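Local coordinates for ALKF (Bacillus cereus, PDB 3ZBO), which is of unknown function but has affinity for branched DNA structures, probably including Holliday junctions, and is related to the HEAT-like repeat DNA glycosylases AlkC and AlkD, at residues 66-69 with 70-74; 223-226 with 227-231. All blocks are in the same frame, centred on the assembly; numbering follows the deposited sequence.

Contact 1. Residues 66-69 with 70-74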
ATOM      1  N   GLY A  66       6.185   5.059  16.412  1.00 14.43           N
ATOM      2  CA  GLY A  66       4.785   5.446  16.204  1.00 15.53           C
ATOM      3  C   GLY A  66       4.618   6.804  15.549  1.00 16.34           C
ATOM      4  O   GLY A  66       3.458   7.260  15.464  1.00 15.18           O
ATOM      5  N   ASN A  67       5.677   7.362  14.989  1.00 14.77           N
ATOM      6  CA  ASN A  67       5.643   8.603  14.238  1.00 14.69           C
ATOM      7  C   ASN A  67       5.543   8.237  12.762  1.00 15.10           C
ATOM      8  O   ASN A  67       6.395   7.540  12.194  1.00 14.04           O
ATOM      9  CB  ASN A  67       6.893   9.407  14.572  1.00 15.14           C
ATOM     10  CG  ASN A  67       7.030  10.666  13.724  1.00 16.11           C
ATOM     11  OD1 ASN A  67       6.769  10.685  12.515  1.00 16.01           O
ATOM     12  ND2 ASN A  67       7.462  11.749  14.365  1.00 18.01           N
ATOM     13  N   TYR A  68       4.408   8.629  12.122  1.00 14.79           N
ATOM     14  CA  TYR A  68       4.162   8.213  10.776  1.00 13.71           C
ATOM     15  C   TYR A  68       5.362   8.439   9.833  1.00 13.82           C
ATOM     16  O   TYR A  68       5.715   7.599   8.988  1.00 12.82           O
ATOM     17  CB  TYR A  68       2.911   8.925  10.168  1.00 14.89           C
ATOM     18  CG  TYR A  68       2.737   8.618   8.693  1.00 13.55           C
ATOM     19  CD1 TYR A  68       2.389   7.337   8.238  1.00 15.33           C
ATOM     20  CD2 TYR A  68       3.024   9.619   7.700  1.00 17.87           C
ATOM     21  CE1 TYR A  68       2.302   7.038   6.900  1.00 18.11           C
ATOM     22  CE2 TYR A  68       2.927   9.312   6.373  1.00 16.73           C
ATOM     23  CZ  TYR A  68       2.549   8.026   5.918  1.00 15.90           C
ATOM     24  OH  TYR A  68       2.472   7.682   4.618  1.00 16.23           O
ATOM     25  N   ASP A  69       5.988   9.616   9.913  1.00 14.14           N
ATOM     26  CA  ASP A  69       7.064   9.835   8.931  1.00 14.35           C
ATOM     27  C   ASP A  69       8.254   8.942   9.178  1.00 13.44           C
ATOM     28  O   ASP A  69       8.916   8.453   8.222  1.00 14.29           O
ATOM     29  CB  ASP A  69       7.546  11.288   8.987  1.00 14.36           C
ATOM     30  CG  ASP A  69       6.418  12.261   8.611  1.00 18.29           C
ATOM     31  OD1 ASP A  69       6.127  12.375   7.442  1.00 17.42           O
ATOM     32  OD2 ASP A  69       5.853  12.839   9.540  1.00 19.89           O
ATOM     33  N   ALA A  70       8.555   8.753  10.465  1.00 14.22           N
ATOM     34  CA  ALA A  70       9.643   7.799  10.782  1.00 12.97           C
ATOM     35  C   ALA A  70       9.303   6.380  10.372  1.00 14.53           C
ATOM     36  O   ALA A  70      10.193   5.629   9.926  1.00 14.18           O
ATOM     37  CB  ALA A  70       9.913   7.805  12.322  1.00 15.66           C
ATOM     38  N   MET A  71       8.033   6.050  10.546  1.00 11.96           N
ATOM     39  CA  MET A  71       7.592   4.722  10.132  1.00 12.93           C
ATOM     40  C   MET A  71       7.630   4.513   8.596  1.00 12.93           C
ATOM     41  O   MET A  71       8.012   3.443   8.113  1.00 12.43           O
ATOM     42  CB  MET A  71       6.182   4.432  10.616  1.00 10.61           C
ATOM     43  CG  MET A  71       6.100   4.356  12.112  1.00 12.55           C
ATOM     44  SD  MET A  71       4.419   4.498  12.772  1.00 14.13           S
ATOM     45  CE  MET A  71       3.910   2.753  12.661  1.00 13.09           C
ATOM     46  N   TYR A  72       7.224   5.556   7.842  1.00 12.09           N
ATOM     47  CA  TYR A  72       7.381   5.545   6.399  1.00 12.76           C
ATOM     48  C   TYR A  72       8.835   5.379   6.023  1.00 11.66           C
ATOM     49  O   TYR A  72       9.156   4.541   5.150  1.00 13.23           O
ATOM     50  CB  TYR A  72       6.707   6.851   5.834  1.00 13.55           C
ATOM     51  CG  TYR A  72       6.666   6.732   4.324  1.00 12.24           C
ATOM     52  CD1 TYR A  72       7.786   7.065   3.560  1.00 13.39           C
ATOM     53  CD2 TYR A  72       5.510   6.412   3.668  1.00 12.86           C
ATOM     54  CE1 TYR A  72       7.697   6.932   2.160  1.00 14.13           C
ATOM     55  CE2 TYR A  72       5.444   6.225   2.274  1.00 13.22           C
ATOM     56  CZ  TYR A  72       6.538   6.549   1.529  1.00 15.23           C
ATOM     57  OH  TYR A  72       6.478   6.359   0.142  1.00 16.98           O
ATOM     58  N   PHE A  73       9.718   6.138   6.648  1.00 13.16           N
ATOM     59  CA  PHE A  73      11.102   6.055   6.271  1.00 14.12           C
ATOM     60  C   PHE A  73      11.669   4.664   6.661  1.00 14.72           C
ATOM     61  O   PHE A  73      12.487   4.099   5.929  1.00 13.90           O
ATOM     62  CB  PHE A  73      11.887   7.188   6.992  1.00 15.14           C
ATOM     63  CG  PHE A  73      13.277   7.291   6.538  1.00 15.61           C
ATOM     64  CD1 PHE A  73      13.525   7.703   5.267  1.00 20.35           C
ATOM     65  CD2 PHE A  73      14.319   6.919   7.362  1.00 14.98           C
ATOM     66  CE1 PHE A  73      14.862   7.735   4.758  1.00 18.45           C
ATOM     67  CE2 PHE A  73      15.667   7.005   6.859  1.00 17.40           C
ATOM     68  CZ  PHE A  73      15.887   7.402   5.571  1.00 19.70           C
ATOM     69  N   ALA A  74      11.221   4.098   7.795  1.00 12.99           N
ATOM     70  CA  ALA A  74      11.680   2.750   8.185  1.00 13.60           C
ATOM     71  C   ALA A  74      11.365   1.778   7.049  1.00 13.56           C
ATOM     72  O   ALA A  74      12.158   0.909   6.697  1.00 14.50           O
ATOM     73  CB  ALA A  74      10.934   2.336   9.399  1.00 12.90           C
TER

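Contact 2. Residues 223-226 with 227-231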
ATOM      1  N   ILE A 223      -9.867   2.853 -14.912  1.00 12.34           N
ATOM      2  CA  ILE A 223      -9.306   1.889 -15.930  1.00 10.43           C
ATOM      3  C   ILE A 223      -9.439   2.525 -17.315  1.00 13.37           C
ATOM      4  O   ILE A 223      -8.448   2.509 -18.062  1.00 13.61           O
ATOM      5  CB  ILE A 223     -10.082   0.564 -15.929  1.00 11.67           C
ATOM      6  CG1 ILE A 223      -9.754  -0.186 -14.656  1.00 12.33           C
ATOM      7  CG2 ILE A 223      -9.835  -0.288 -17.198  1.00 13.62           C
ATOM      8  CD1 ILE A 223     -10.859  -1.208 -14.399  1.00 15.13           C
ATOM      9  N   GLN A 224     -10.581   3.146 -17.617  1.00 13.90           N
ATOM     10  CA  GLN A 224     -10.695   3.769 -18.917  1.00 14.42           C
ATOM     11  C   GLN A 224      -9.659   4.862 -19.152  1.00 14.51           C
ATOM     12  O   GLN A 224      -9.114   4.975 -20.282  1.00 14.50           O
ATOM     13  CB  GLN A 224     -12.138   4.297 -19.135  1.00 17.11           C
ATOM     14  CG  GLN A 224     -12.323   4.896 -20.561  1.00 17.72           C
ATOM     15  CD  GLN A 224     -12.149   3.798 -21.643  1.00 21.84           C
ATOM     16  OE1 GLN A 224     -11.358   3.924 -22.560  1.00 27.85           O
ATOM     17  NE2 GLN A 224     -12.879   2.705 -21.483  1.00 27.93           N
ATOM     18  N   LYS A 225      -9.325   5.636 -18.123  1.00 13.44           N
ATOM     19  CA  LYS A 225      -8.305   6.719 -18.266  1.00 15.21           C
ATOM     20  C   LYS A 225      -6.973   6.096 -18.616  1.00 14.61           C
ATOM     21  O   LYS A 225      -6.217   6.682 -19.393  1.00 14.05           O
ATOM     22  CB  LYS A 225      -8.258   7.635 -17.014  1.00 19.72           C
ATOM     23  CG  LYS A 225      -9.494   8.410 -16.940  1.00 24.68           C
ATOM     24  CD  LYS A 225      -9.590   9.287 -15.677  1.00 28.30           C
ATOM     25  CE  LYS A 225     -10.999   9.946 -15.639  1.00 35.94           C
ATOM     26  NZ  LYS A 225     -11.064  10.980 -14.573  1.00 38.06           N
ATOM     27  N   GLU A 226      -6.633   4.970 -17.995  1.00 11.99           N
ATOM     28  CA  GLU A 226      -5.396   4.335 -18.339  1.00 12.58           C
ATOM     29  C   GLU A 226      -5.378   3.756 -19.727  1.00 14.35           C
ATOM     30  O   GLU A 226      -4.375   3.925 -20.423  1.00 13.29           O
ATOM     31  CB  GLU A 226      -5.074   3.220 -17.310  1.00 15.82           C
ATOM     32  CG  GLU A 226      -4.821   3.826 -15.883  1.00 19.20           C
ATOM     33  CD  GLU A 226      -3.382   4.205 -15.683  1.00 34.76           C
ATOM     34  OE1 GLU A 226      -2.883   5.202 -16.282  1.00 28.58           O
ATOM     35  OE2 GLU A 226      -2.729   3.493 -14.886  1.00 42.26           O
ATOM     36  N   LEU A 227      -6.496   3.176 -20.132  1.00 12.87           N
ATOM     37  CA  LEU A 227      -6.587   2.726 -21.543  1.00 13.65           C
ATOM     38  C   LEU A 227      -6.471   3.862 -22.527  1.00 13.60           C
ATOM     39  O   LEU A 227      -5.763   3.749 -23.546  1.00 13.48           O
ATOM     40  CB  LEU A 227      -7.857   1.980 -21.776  1.00 13.40           C
ATOM     41  CG  LEU A 227      -8.031   0.718 -20.866  1.00 15.32           C
ATOM     42  CD1 LEU A 227      -9.306   0.009 -21.152  1.00 15.93           C
ATOM     43  CD2 LEU A 227      -6.822  -0.319 -21.092  1.00 17.47           C
ATOM     44  N   ASP A 228      -7.076   4.990 -22.176  1.00 12.92           N
ATOM     45  CA  ASP A 228      -6.940   6.224 -23.055  1.00 12.86           C
ATOM     46  C   ASP A 228      -5.476   6.737 -23.210  1.00 13.36           C
ATOM     47  O   ASP A 228      -5.127   7.326 -24.268  1.00 14.31           O
ATOM     48  CB  ASP A 228      -7.812   7.358 -22.478  1.00 13.61           C
ATOM     49  CG  ASP A 228      -9.332   7.103 -22.626  1.00 16.31           C
ATOM     50  OD1 ASP A 228      -9.761   6.098 -23.258  1.00 17.91           O
ATOM     51  OD2 ASP A 228     -10.084   7.925 -22.021  1.00 23.37           O
ATOM     52  N   ARG A 229      -4.634   6.465 -22.200  1.00 13.23           N
ATOM     53  CA  ARG A 229      -3.255   6.841 -22.165  1.00 16.46           C
ATOM     54  C   ARG A 229      -2.384   5.754 -22.821  1.00 13.19           C
ATOM     55  O   ARG A 229      -1.169   5.901 -22.875  1.00 16.35           O
ATOM     56  CB  ARG A 229      -2.806   7.034 -20.676  1.00 17.04           C
ATOM     57  CG  ARG A 229      -3.515   8.173 -19.922  1.00 20.60           C
ATOM     58  CD  ARG A 229      -3.148   8.111 -18.368  1.00 29.01           C
ATOM     59  NE  ARG A 229      -3.936   9.085 -17.562  1.00 40.03           N
ATOM     60  CZ  ARG A 229      -4.630   8.816 -16.427  1.00 46.46           C
ATOM     61  NH1 ARG A 229      -4.658   7.598 -15.853  1.00 42.26           N
ATOM     62  NH2 ARG A 229      -5.304   9.803 -15.828  1.00 47.29           N
ATOM     63  N   GLY A 230      -2.953   4.625 -23.248  1.00 12.60           N
ATOM     64  CA  GLY A 230      -2.227   3.561 -23.942  1.00 14.96           C
ATOM     65  C   GLY A 230      -1.496   2.649 -22.974  1.00 15.50           C
ATOM     66  O   GLY A 230      -0.539   1.967 -23.345  1.00 16.44           O
ATOM     67  N   ARG A 231      -1.934   2.696 -21.695  1.00 14.60           N
ATOM     68  CA  ARG A 231      -1.202   1.907 -20.652  1.00 13.33           C
ATOM     69  C   ARG A 231      -1.621   0.492 -20.424  1.00 16.26           C
ATOM     70  O   ARG A 231      -1.165  -0.120 -19.438  1.00 16.81           O
ATOM     71  CB  ARG A 231      -1.360   2.626 -19.327  1.00 14.09           C
ATOM     72  CG  ARG A 231      -0.615   3.940 -19.253  1.00 18.91           C
ATOM     73  CD  ARG A 231       0.806   3.742 -18.999  1.00 23.85           C
ATOM     74  NE  ARG A 231       1.561   4.985 -18.780  1.00 27.35           N
ATOM     75  CZ  ARG A 231       2.582   5.460 -19.519  1.00 31.35           C
ATOM     76  NH1 ARG A 231       3.101   4.802 -20.592  1.00 23.59           N
ATOM     77  NH2 ARG A 231       3.155   6.607 -19.140  1.00 31.02           N
TER
HETATM   78  O   HOH W   1       0.168   6.026 -16.540  1.00 46.86           O

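Contact 1. Residues 66-69 with 70-74
Asn67 N-caps helix 68-77, and its OD1 reaches forward to the first turn, where it accepts a weak bond from Ala70 N at 3.3 Å and another weak one from Asp69 N at 2.9 Å. The Ala70 N-H points almost straight at this oxygen (168°), whereas that of Asp69 is strongly bent. A chi1 of 174° sets Asn67 CG beside the carbonyl carbon, which brings OD1 within bonding distance of these N-H groups. The Asn67 backbone O meanwhile takes Met71 N at 2.8 Å, opening the regular i to i+4 series that Tyr68 O to Tyr72 N continues. Just before the cap, Gly66 has positive phi, and its CA lies 3.6 Å from Met71 SD; Met71 CG passes 3.2 Å from Asn67 O. One turn apart, Tyr68 and Tyr72 run side by side in the same direction. Tyr72 CB sits over one face of the Tyr68 ring, while Tyr68 OH approaches Tyr72 CD2 at 3.4 Å. The buried Asp69 carboxylate accepts from the backbone N of Phe38 and Gly39 (OD2) and of Val40 (OD1), joining a loop from earlier in the chain to this helix start. Tyr68 and Tyr72 pack against helix 98-110, Tyr68 also meeting Tyr28 and Phe97 edge-to-face, whereas Phe73 is buried against helix 46-52 and Leu62 of helix 56-63.

Contact 2. Residues 223-226 with 227-231
Arg229 folds back along the last turn of helix 219-228 to meet Lys225 and Glu226. Arg229 CB rests 3.5 Å from Glu226 O, and Arg229 CG comes to 3.1 Å from Lys225 O. The chain is extended from CG to NE, and Arg229 CD lies near both Lys225 O and Glu226 OE1 before the guanidinium spreads over Lys225. There Lys225 CB lies over one face, offset toward the rim. At the tip, Arg229 NH1 donates to Glu226 OE1 in a salt bridge of 3.0 Å. The oxygen is close to the guanidinium plane, but the donor stands 48° out of the carboxylate plane, and the two flat groups are turned 71° apart. The backbone of the same turn closes in a Schellman motif: Arg231 N bonds Glu226 O at 3.0 Å, Gly230 N bonds Leu227 O, and Gly230 takes positive phi. Arg229 N makes two weak, bent bonds, to Lys225 O and Glu226 O. On another side of the helix, Ile223 CG2 and Leu227 CD1 meet at 4.0 Å, both chains also touching helices 171-187 and 192-202. A water bridges Glu226 OE1 to Arg231 NE, accepting from the latter at 2.8 Å, and Arg236 forms a salt bridge with Glu226 OE2. One buried carboxylate thus serves two arginines directly and a third through water, an environment that would probably stabilise its negative charge.

Contacts 1 and 2 concern opposite ends of two different helices: residues 66-69 with 70-74 start helix 68-77, whereas residues 223-226 with 227-231 finish helix 219-228. They lie on opposite sides of the chain's centre, their own centres about 34 Å apart and their nearest atoms about 18 Å apart, without touching. Contact 1 is mainly buried among helices, and aromatic and aliphatic packing accompanies its polar cap. Contact 2 is farther out and partly exposed, and combines an apolar inner side with charged groups and water. Each contact includes a glycine with positive phi; Gly66 leaves the preceding helix just before the N-cap, whereas Gly230 completes a Schellman motif.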